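Side-chain contacts in putative 2OG-Fe(II) oxygenase family protein (Caulobacter crescentus CB15, PDB 3OOX), which probably uses iron(II) and oxygen to break down 2-oxoglutarate to ethylene, and may also oxidise L-arginine: residues A50-D53 / S54-F58; P62-T65 / K66-Y69; H109-R112 / A113-D117; T297-E300 / F301-Q304. All blocks are in the same frame, centred on the assembly; numbering follows the deposited sequence. Where two conformers were deposited one is given.

All four contacts are local, made by residues three to five apart along the chain. Contacts 1 and 4 are regular helix turns, partly buried, in helices 45-59 and 298-309 on opposite sides of the chain's centre. Contact 2, the most surface-exposed, follows contact 1 after a short linker: K66 and Y69 pack on F58, and its charged ends meet through water. Contact 3, also partly buried, lies in a loop where an aromatic pair, a Met-aromatic contact and a salt bridge accompany a few backbone bonds. It touches contact 4, H114 packing on D299. Contact 1 is mainly backbone bonding with aliphatic packing, whereas contact 4 adds a capping box and a side-chain amide–carboxylate bond.

Contact 1: residues A50-D53 / S54-F58; sequences AAVD and SAKAF
D53, S54 and V52 carry this turn of helix, and each does so in a different way. D53 works through its backbone: its O accepts from A57 N at 2.9 Å with an N-H...O angle of 153°, and A57 CB rests 3.4 Å from the same D53 O. One carboxylate oxygen lies near the lysine without gripping it, since D53 OD1 and K56 NZ stay 4.6 Å apart, too far for a salt bridge, so any attraction between the two charges is probably modest. V52 supplies the aliphatic contact. With CG1 anti to the backbone N (chi1 173°), that branch extends over the following turn and meets K56 CE at 3.7 Å. The lysine is extended beyond CG, its side chain crossing that of V52 at an angle, and K56 CG passes 3.3 Å from V52 O. That carbonyl also receives the straightest backbone bond of the set, from K56 N at 2.9 Å and 170°. S54 closes the first of these bonds: S54 N donates to A50 O at 2.9 Å, while its hydroxyl leaves the turn toward helix 127-152, where OG hydrogen-bonds D130. A50, A51 and S54 all touch that helix, and F58 sets its ring edge-to-face against W99. Four successive i to i+4 bonds, with A51, S54, A55 and F58 buried and the charged D53 and K56 exposed, are the pattern of an amphipathic alpha-helix, here helix 45-59 docked on helix 127-152.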
loop_
_atom_site.group_PDB
_atom_site.type_symbol
_atom_site.label_atom_id
_atom_site.label_comp_id
_atom_site.label_asym_id
_atom_site.label_seq_id
_atom_site.Cartn_x
_atom_site.Cartn_y
_atom_site.Cartn_z
ATOM N N ALA A 50 -18.062 -0.000 5.971
ATOM C CA ALA A 50 -18.443 -1.383 6.302
ATOM C C ALA A 50 -17.225 -2.305 6.390
ATOM O O ALA A 50 -17.149 -3.149 7.281
ATOM C CB ALA A 50 -19.423 -1.925 5.297
ATOM N N ALA A 51 -16.286 -2.153 5.463
ATOM C CA ALA A 51 -15.056 -2.950 5.536
ATOM C C ALA A 51 -14.294 -2.608 6.812
ATOM O O ALA A 51 -13.838 -3.513 7.524
ATOM C CB ALA A 51 -14.196 -2.728 4.314
ATOM N N VAL A 52 -14.196 -1.316 7.124
ATOM C CA VAL A 52 -13.481 -0.878 8.334
ATOM C C VAL A 52 -14.191 -1.404 9.581
ATOM O O VAL A 52 -13.556 -1.886 10.518
ATOM C CB VAL A 52 -13.283 0.650 8.370
ATOM C CG1 VAL A 52 -12.684 1.094 9.708
ATOM C CG2 VAL A 52 -12.395 1.127 7.194
ATOM N N ASP A 53 -15.522 -1.368 9.579
ATOM C CA ASP A 53 -16.277 -1.902 10.703
ATOM C C ASP A 53 -16.056 -3.399 10.892
ATOM O O ASP A 53 -15.954 -3.864 12.047
ATOM C CB ASP A 53 -17.778 -1.621 10.531
ATOM C CG ASP A 53 -18.148 -0.167 10.820
ATOM O OD1 ASP A 53 -17.384 0.551 11.502
ATOM O OD2 ASP A 53 -19.230 0.255 10.356
ATOM N N SER A 54 -15.989 -4.157 9.789
ATOM C CA SER A 54 -15.668 -5.577 9.884
ATOM C C SER A 54 -14.250 -5.823 10.439
ATOM O O SER A 54 -14.040 -6.768 11.239
ATOM C CB SER A 54 -15.851 -6.296 8.548
ATOM O OG SER A 54 -17.227 -6.540 8.327
ATOM N N ALA A 55 -13.292 -5.004 9.996
ATOM C CA ALA A 55 -11.945 -5.071 10.557
ATOM C C ALA A 55 -11.963 -4.826 12.065
ATOM O O ALA A 55 -11.378 -5.608 12.847
ATOM C CB ALA A 55 -10.997 -4.052 9.852
ATOM N N LYS A 56 -12.616 -3.736 12.478
ATOM C CA LYS A 56 -12.717 -3.393 13.900
ATOM C C LYS A 56 -13.367 -4.531 14.689
ATOM O O LYS A 56 -12.934 -4.876 15.784
ATOM C CB LYS A 56 -13.497 -2.093 14.105
ATOM C CG LYS A 56 -12.844 -0.819 13.560
ATOM C CD LYS A 56 -13.746 0.396 13.704
ATOM C CE LYS A 56 -12.986 1.683 13.389
ATOM N NZ LYS A 56 -13.904 2.863 13.366
ATOM N N ALA A 57 -14.403 -5.130 14.122
ATOM C CA ALA A 57 -15.100 -6.235 14.768
ATOM C C ALA A 57 -14.204 -7.458 14.899
ATOM O O ALA A 57 -14.154 -8.101 15.952
ATOM C CB ALA A 57 -16.395 -6.587 13.974
ATOM N N PHE A 58 -13.447 -7.751 13.841
ATOM C CA PHE A 58 -12.503 -8.860 13.910
ATOM C C PHE A 58 -11.470 -8.673 15.043
ATOM O O PHE A 58 -11.221 -9.590 15.839
ATOM C CB PHE A 58 -11.751 -9.098 12.590
ATOM C CG PHE A 58 -10.648 -10.098 12.764
ATOM C CD1 PHE A 58 -10.924 -11.449 12.813
ATOM C CD2 PHE A 58 -9.339 -9.686 12.974
ATOM C CE1 PHE A 58 -9.948 -12.383 13.028
ATOM C CE2 PHE A 58 -8.354 -10.628 13.221
ATOM C CZ PHE A 58 -8.649 -11.964 13.255
#

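Contact 2: residues P62-T65 / K66-Y69; sequences PVET and KKQY
The Y69 ring approaches T65 obliquely, its CE2 lying 3.5 Å from T65 O, while Q68 CB stands 3.9 Å above the centre of one face of the Y69 ring. The second flat group, the Q68 amide, turns back on the helix: Q68 NE2 donates to T65 O at 2.9 Å, in the carbonyl plane on a lone pair, with the oxygen 15° out of the amide plane. T65 O also takes a weak bond from Q68 N. The Q68 side chain runs beside that of T65, its NE2 3.6 Å from T65 CG2, and both Q68 NE2 and Y69 OH also bind E123. V63 CG1, anti to the backbone N (chi1 -168°), lies 3.7 Å from K67 CE, the chains side by side, though less certainly, as V63 has two conformers; K67 N donates to V63 O. E64 OE2 and K67 NZ are 4.6 Å apart, but one water donates to the former and accepts from the latter. K66 N donates to P62 O, and its side chain runs inward to a salt bridge with E97 and a bond to F59 O. P62 is the N-cap of short helix 63-66, between helix 45-59 and strand 78-80.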
loop_
_atom_site.group_PDB
_atom_site.type_symbol
_atom_site.label_atom_id
_atom_site.label_comp_id
_atom_site.label_asym_id
_atom_site.label_seq_id
_atom_site.Cartn_x
_atom_site.Cartn_y
_atom_site.Cartn_z
ATOM N N PRO A 62 -11.903 -12.193 20.944
ATOM C CA PRO A 62 -10.910 -12.704 21.897
ATOM C C PRO A 62 -9.629 -13.146 21.191
ATOM O O PRO A 62 -9.680 -13.594 20.052
ATOM C CB PRO A 62 -11.602 -13.914 22.523
ATOM C CG PRO A 62 -13.079 -13.623 22.373
ATOM C CD PRO A 62 -13.184 -12.922 21.044
ATOM N N VAL A 63 -8.494 -13.031 21.871
ATOM C CA VAL A 63 -7.192 -13.396 21.294
ATOM C C VAL A 63 -7.191 -14.826 20.769
ATOM O O VAL A 63 -6.709 -15.109 19.675
ATOM C CB VAL A 63 -6.031 -13.303 22.322
ATOM C CG1 VAL A 63 -4.686 -13.394 21.582
ATOM C CG2 VAL A 63 -6.101 -12.023 23.124
ATOM N N GLU A 64 -7.712 -15.766 21.553
ATOM C CA GLU A 64 -7.659 -17.159 21.079
ATOM C C GLU A 64 -8.510 -17.398 19.847
ATOM O O GLU A 64 -8.192 -18.279 19.041
ATOM C CB GLU A 64 -7.982 -18.164 22.179
ATOM C CG GLU A 64 -6.946 -18.155 23.290
ATOM C CD GLU A 64 -5.497 -18.305 22.797
ATOM O OE1 GLU A 64 -5.209 -19.237 22.011
ATOM O OE2 GLU A 64 -4.648 -17.479 23.202
ATOM N N THR A 65 -9.573 -16.607 19.675
ATOM C CA THR A 65 -10.421 -16.707 18.507
ATOM C C THR A 65 -9.635 -16.181 17.285
ATOM O O THR A 65 -9.632 -16.782 16.206
ATOM C CB THR A 65 -11.719 -15.884 18.695
ATOM O OG1 THR A 65 -12.398 -16.338 19.883
ATOM C CG2 THR A 65 -12.634 -15.998 17.473
ATOM N N LYS A 66 -8.971 -15.049 17.477
ATOM C CA LYS A 66 -8.152 -14.469 16.403
ATOM C C LYS A 66 -7.021 -15.415 16.009
ATOM O O LYS A 66 -6.703 -15.523 14.825
ATOM C CB LYS A 66 -7.628 -13.074 16.789
ATOM C CG LYS A 66 -8.773 -12.042 16.967
ATOM C CD LYS A 66 -8.297 -10.616 17.255
ATOM C CE LYS A 66 -7.620 -10.447 18.610
ATOM N NZ LYS A 66 -7.372 -9.001 18.946
ATOM N N LYS A 67 -6.436 -16.107 16.977
ATOM C CA LYS A 67 -5.264 -16.959 16.721
ATOM C C LYS A 67 -5.581 -18.260 15.974
ATOM O O LYS A 67 -4.671 -18.953 15.525
ATOM C CB LYS A 67 -4.503 -17.230 18.011
ATOM C CG LYS A 67 -3.665 -16.006 18.440
ATOM C CD LYS A 67 -2.873 -16.258 19.693
ATOM C CE LYS A 67 -1.868 -15.124 19.950
ATOM N NZ LYS A 67 -1.095 -15.411 21.212
ATOM N N GLN A 68 -6.862 -18.568 15.826
ATOM C CA GLN A 68 -7.273 -19.622 14.916
ATOM C C GLN A 68 -6.746 -19.335 13.522
ATOM O O GLN A 68 -6.533 -20.253 12.725
ATOM C CB GLN A 68 -8.797 -19.699 14.851
ATOM C CG GLN A 68 -9.445 -20.169 16.131
ATOM C CD GLN A 68 -10.960 -20.154 16.047
ATOM O OE1 GLN A 68 -11.612 -21.184 16.240
ATOM N NE2 GLN A 68 -11.532 -18.996 15.786
ATOM N N TYR A 69 -6.554 -18.052 13.215
ATOM C CA TYR A 69 -6.196 -17.603 11.860
ATOM C C TYR A 69 -4.733 -17.168 11.766
ATOM O O TYR A 69 -4.323 -16.592 10.744
ATOM C CB TYR A 69 -7.130 -16.475 11.425
ATOM C CG TYR A 69 -8.581 -16.850 11.628
ATOM C CD1 TYR A 69 -9.180 -17.789 10.786
ATOM C CD2 TYR A 69 -9.318 -16.347 12.687
ATOM C CE1 TYR A 69 -10.481 -18.202 10.988
ATOM C CE2 TYR A 69 -10.645 -16.750 12.900
ATOM C CZ TYR A 69 -11.208 -17.687 12.046
ATOM O OH TYR A 69 -12.522 -18.098 12.222
HETATM O O HOH W 1 -2.528 -16.257 23.494
#

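Contact 3: residues H109-R112 / A113-D117; sequences HRFR and AHMAD. With EDO (1,2-ethanediol), chain K.
A113 N comes within 3.1 Å of F111 O, at an angle too poor for a hydrogen bond; a weak water bridge joins it to H109 O instead. H114 follows, and its N donates to F111 O from well above the carbonyl plane. Its CG sits between the backbone N and the carbonyl carbon (chi1 75°), which turns the ring edge to the face of F111 in an offset edge-to-face pair, centroids 5.4 Å apart and planes at 64°. H114 CE1 touches F111 CB at 3.6 Å. ND1 reaches R110 O through a water and NE2 bonds S273. M115, a selenomethionine, donates its N to F111 O at 2.9 Å, a second donor to that oxygen in a tight turn. Its SE lies 4.7 Å from the F111 ring centroid, obliquely, a Met-aromatic contact within the loop between strand 97-101 and helix 127-152. D117 OD1 and R112 NH1 form a salt bridge at 2.7 Å, on the syn lone pair of OD1 and 33° out of the guanidinium plane, and a water bound by R112 NH2 bonds OD1 weakly. R112 NE and NH2 also donate to P106 O and L105 O; a leucine here would remove those donors and would probably leave the D117 carboxylate without its positive mate. D117 O accepts from O2 of an ethanediol, probably from the crystallisation liquor, at 2.7 Å.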
loop_
_atom_site.group_PDB
_atom_site.type_symbol
_atom_site.label_atom_id
_atom_site.label_comp_id
_atom_site.label_asym_id
_atom_site.label_seq_id
_atom_site.Cartn_x
_atom_site.Cartn_y
_atom_site.Cartn_z
ATOM N N HIS A 109 -6.089 -21.766 -11.332
ATOM C CA HIS A 109 -5.197 -20.676 -11.750
ATOM C C HIS A 109 -3.715 -21.085 -11.615
ATOM O O HIS A 109 -3.340 -21.712 -10.601
ATOM C CB HIS A 109 -5.470 -19.432 -10.927
ATOM C CG HIS A 109 -4.959 -18.188 -11.542
ATOM N ND1 HIS A 109 -3.619 -17.878 -11.597
ATOM C CD2 HIS A 109 -5.616 -17.169 -12.154
ATOM C CE1 HIS A 109 -3.469 -16.728 -12.226
ATOM N NE2 HIS A 109 -4.672 -16.278 -12.583
ATOM N N ARG A 110 -2.904 -20.683 -12.584
ATOM C CA ARG A 110 -1.483 -21.018 -12.656
ATOM C C ARG A 110 -0.680 -20.447 -11.483
ATOM O O ARG A 110 0.403 -20.950 -11.194
ATOM C CB ARG A 110 -0.859 -20.532 -13.956
ATOM C CG ARG A 110 -0.750 -19.032 -14.093
ATOM C CD ARG A 110 -0.524 -18.573 -15.550
ATOM N NE ARG A 110 -0.239 -17.169 -15.661
ATOM C CZ ARG A 110 -1.123 -16.185 -15.633
ATOM N NH1 ARG A 110 -2.420 -16.481 -15.543
ATOM N NH2 ARG A 110 -0.737 -14.895 -15.735
ATOM N N PHE A 111 -1.184 -19.389 -10.834
ATOM C CA PHE A 111 -0.468 -18.778 -9.703
ATOM C C PHE A 111 -0.732 -19.465 -8.368
ATOM O O PHE A 111 -0.082 -19.133 -7.366
ATOM C CB PHE A 111 -0.781 -17.273 -9.539
ATOM C CG PHE A 111 -0.332 -16.384 -10.666
ATOM C CD1 PHE A 111 0.605 -16.775 -11.635
ATOM C CD2 PHE A 111 -0.836 -15.100 -10.707
ATOM C CE1 PHE A 111 0.979 -15.875 -12.610
ATOM C CE2 PHE A 111 -0.482 -14.219 -11.655
ATOM C CZ PHE A 111 0.434 -14.585 -12.619
ATOM N N ARG A 112 -1.656 -20.430 -8.313
ATOM C CA ARG A 112 -1.981 -21.047 -7.054
ATOM C C ARG A 112 -0.776 -21.753 -6.402
ATOM O O ARG A 112 -0.720 -21.849 -5.174
ATOM C CB ARG A 112 -3.144 -22.016 -7.208
ATOM C CG ARG A 112 -4.465 -21.305 -7.380
ATOM C CD ARG A 112 -5.647 -22.264 -7.605
ATOM N NE ARG A 112 -6.812 -21.533 -7.176
ATOM C CZ ARG A 112 -7.200 -21.433 -5.904
ATOM N NH1 ARG A 112 -6.599 -22.150 -4.957
ATOM N NH2 ARG A 112 -8.216 -20.649 -5.589
ATOM N N ALA A 113 0.166 -22.242 -7.197
ATOM C CA ALA A 113 1.336 -22.917 -6.630
ATOM C C ALA A 113 2.208 -22.010 -5.764
ATOM O O ALA A 113 2.942 -22.509 -4.899
ATOM C CB ALA A 113 2.163 -23.551 -7.731
ATOM N N HIS A 114 2.135 -20.685 -5.947
ATOM C CA HIS A 114 2.942 -19.780 -5.124
ATOM C C HIS A 114 2.136 -18.685 -4.415
ATOM O O HIS A 114 2.694 -17.952 -3.593
ATOM C CB HIS A 114 4.072 -19.141 -5.914
ATOM C CG HIS A 114 3.610 -18.056 -6.849
ATOM N ND1 HIS A 114 3.059 -18.346 -8.086
ATOM C CD2 HIS A 114 3.631 -16.706 -6.751
ATOM C CE1 HIS A 114 2.748 -17.216 -8.695
ATOM N NE2 HIS A 114 3.074 -16.210 -7.910
HETATM N N MSE A 115 0.829 -18.591 -4.685
HETATM C CA MSE A 115 -0.058 -17.632 -4.016
HETATM C C MSE A 115 -1.102 -18.369 -3.218
HETATM O O MSE A 115 -1.988 -19.047 -3.771
HETATM C CB MSE A 115 -0.737 -16.721 -5.053
HETATM C CG MSE A 115 0.183 -15.674 -5.546
HETATM SE SE MSE A 115 -0.432 -14.626 -7.036
HETATM C CE MSE A 115 -2.076 -14.001 -6.317
ATOM N N ALA A 116 -0.970 -18.284 -1.887
ATOM C CA ALA A 116 -1.803 -19.057 -1.015
ATOM C C ALA A 116 -3.249 -18.574 -0.965
ATOM O O ALA A 116 -3.557 -17.381 -1.106
ATOM C CB ALA A 116 -1.189 -19.058 0.432
ATOM N N ASP A 117 -4.149 -19.520 -0.720
ATOM C CA ASP A 117 -5.550 -19.215 -0.541
ATOM C C ASP A 117 -5.745 -18.292 0.660
ATOM O O ASP A 117 -4.991 -18.357 1.640
ATOM C CB ASP A 117 -6.379 -20.477 -0.254
ATOM C CG ASP A 117 -6.534 -21.394 -1.460
ATOM O OD1 ASP A 117 -6.217 -20.995 -2.593
ATOM O OD2 ASP A 117 -6.995 -22.549 -1.247
HETATM C C1 EDO K . -3.208 -22.055 3.906
HETATM O O1 EDO K . -4.010 -22.777 4.821
HETATM C C2 EDO K . -4.090 -20.978 3.258
HETATM O O2 EDO K . -3.281 -20.291 2.328
HETATM O O HOH W 2 -0.797 -23.582 -9.700
HETATM O O HOH W 3 2.461 -20.687 -9.558
HETATM O O HOH W 4 -9.413 -20.003 -3.145
#

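Contact 4: residues T297-E300 / F301-Q304; sequences TADE and FLQQ. With EDO (1,2-ethanediol), chain G.
Unusually, the amide of Q303 reaches the D299 carboxylate from above its plane: Q303 NE2 donates to D299 OD2 at 2.8 Å, 43° out of the carboxylate plane, and the two flat groups are turned 53° apart. Setting CG anti to the backbone N (chi1 -165°) places it beside the D299 carbonyl carbon, so that the acid reaches across to the next turn. The other oxygen, D299 OD1, rests 4.0 Å from L302 CD2 and packs against H114. The same residue is also held through its backbone, since D299 O accepts from Q303 N at 2.9 Å, giving the D299–Q303 pair one main-chain and one side-chain bond. A leucine in place of D299 would probably leave Q303 NE2 without this acceptor and set the glutamine amide free to turn. Ahead of it the helix opens with a capping box: E300 N donates to T297 OG1 at 3.0 Å, and E300 OE1 accepts from T297 N in return, though that half is less certain, as E300 has two conformers. F301 N continues the ladder to T297 O at 3.0 Å, and L302 N to A298 O at 2.8 Å. Toward the core, F301 and L302 touch helix 233-238. Q304 NE2 binds E308 of the same helix, and OE1 an ethanediol hydroxyl, the ethanediol also held by R237. With T297 satisfying a first-turn amide and the acids D299 and E300 gathered at the N-terminal end of helix 298-309, the negative charge is likely to be stabilised by the helix dipole.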
loop_
_atom_site.group_PDB
_atom_site.type_symbol
_atom_site.label_atom_id
_atom_site.label_comp_id
_atom_site.label_asym_id
_atom_site.label_seq_id
_atom_site.Cartn_x
_atom_site.Cartn_y
_atom_site.Cartn_z
ATOM N N THR A 297 11.374 -11.152 -13.281
ATOM C CA THR A 297 9.924 -11.208 -13.127
ATOM C C THR A 297 9.542 -10.522 -11.818
ATOM O O THR A 297 10.345 -10.456 -10.890
ATOM C CB THR A 297 9.337 -12.612 -13.094
ATOM O OG1 THR A 297 9.818 -13.340 -11.952
ATOM C CG2 THR A 297 9.698 -13.414 -14.373
ATOM N N ALA A 298 8.302 -10.061 -11.722
ATOM C CA ALA A 298 7.846 -9.439 -10.480
ATOM C C ALA A 298 7.989 -10.407 -9.311
ATOM O O ALA A 298 8.419 -10.024 -8.197
ATOM C CB ALA A 298 6.379 -9.002 -10.617
ATOM N N ASP A 299 7.685 -11.697 -9.520
ATOM C CA ASP A 299 7.781 -12.622 -8.406
ATOM C C ASP A 299 9.236 -12.870 -8.001
ATOM O O ASP A 299 9.523 -13.009 -6.797
ATOM C CB ASP A 299 7.065 -13.949 -8.646
ATOM C CG ASP A 299 6.891 -14.718 -7.365
ATOM O OD1 ASP A 299 6.197 -14.176 -6.459
ATOM O OD2 ASP A 299 7.503 -15.807 -7.256
ATOM N N GLU A 300 10.145 -12.953 -8.960
ATOM C CA GLU A 300 11.580 -13.090 -8.685
ATOM C C GLU A 300 12.067 -11.900 -7.844
ATOM O O GLU A 300 12.852 -12.050 -6.912
ATOM C CB GLU A 300 12.390 -13.177 -10.009
ATOM C CG GLU A 300 12.313 -14.549 -10.759
ATOM C CD GLU A 300 12.720 -14.546 -12.272
ATOM O OE1 GLU A 300 13.180 -13.532 -12.869
ATOM O OE2 GLU A 300 12.593 -15.640 -12.885
ATOM N N PHE A 301 11.624 -10.719 -8.242
ATOM C CA PHE A 301 11.997 -9.460 -7.559
ATOM C C PHE A 301 11.423 -9.433 -6.147
ATOM O O PHE A 301 12.122 -9.060 -5.204
ATOM C CB PHE A 301 11.494 -8.280 -8.359
ATOM C CG PHE A 301 11.867 -6.935 -7.785
ATOM C CD1 PHE A 301 13.106 -6.414 -7.980
ATOM C CD2 PHE A 301 10.950 -6.207 -7.042
ATOM C CE1 PHE A 301 13.444 -5.174 -7.482
ATOM C CE2 PHE A 301 11.279 -4.959 -6.532
ATOM C CZ PHE A 301 12.533 -4.452 -6.756
ATOM N N LEU A 302 10.165 -9.868 -6.017
ATOM C CA LEU A 302 9.521 -9.976 -4.719
ATOM C C LEU A 302 10.318 -10.876 -3.822
ATOM O O LEU A 302 10.628 -10.506 -2.676
ATOM C CB LEU A 302 8.092 -10.509 -4.869
ATOM C CG LEU A 302 7.227 -10.526 -3.619
ATOM C CD1 LEU A 302 7.180 -9.156 -2.938
ATOM C CD2 LEU A 302 5.847 -11.006 -4.004
ATOM N N GLN A 303 10.661 -12.061 -4.306
ATOM C CA GLN A 303 11.399 -12.999 -3.488
ATOM C C GLN A 303 12.761 -12.429 -3.102
ATOM O O GLN A 303 13.200 -12.602 -1.949
ATOM C CB GLN A 303 11.598 -14.311 -4.206
ATOM C CG GLN A 303 10.337 -15.140 -4.388
ATOM C CD GLN A 303 10.641 -16.443 -5.067
ATOM O OE1 GLN A 303 11.478 -17.216 -4.590
ATOM N NE2 GLN A 303 9.994 -16.695 -6.199
ATOM N N GLN A 304 13.428 -11.778 -4.050
ATOM C CA GLN A 304 14.740 -11.161 -3.792
ATOM C C GLN A 304 14.624 -10.073 -2.711
ATOM O O GLN A 304 15.408 -10.058 -1.768
ATOM C CB GLN A 304 15.333 -10.587 -5.089
ATOM C CG GLN A 304 16.675 -9.850 -4.890
ATOM C CD GLN A 304 17.066 -8.996 -6.072
ATOM O OE1 GLN A 304 16.932 -9.413 -7.220
ATOM N NE2 GLN A 304 17.588 -7.795 -5.793
HETATM C C1 EDO G . 19.454 -8.608 -11.094
HETATM O O1 EDO G . 18.494 -8.210 -12.081
HETATM C C2 EDO G . 19.296 -7.773 -9.829
HETATM O O2 EDO G . 17.998 -7.953 -9.247
#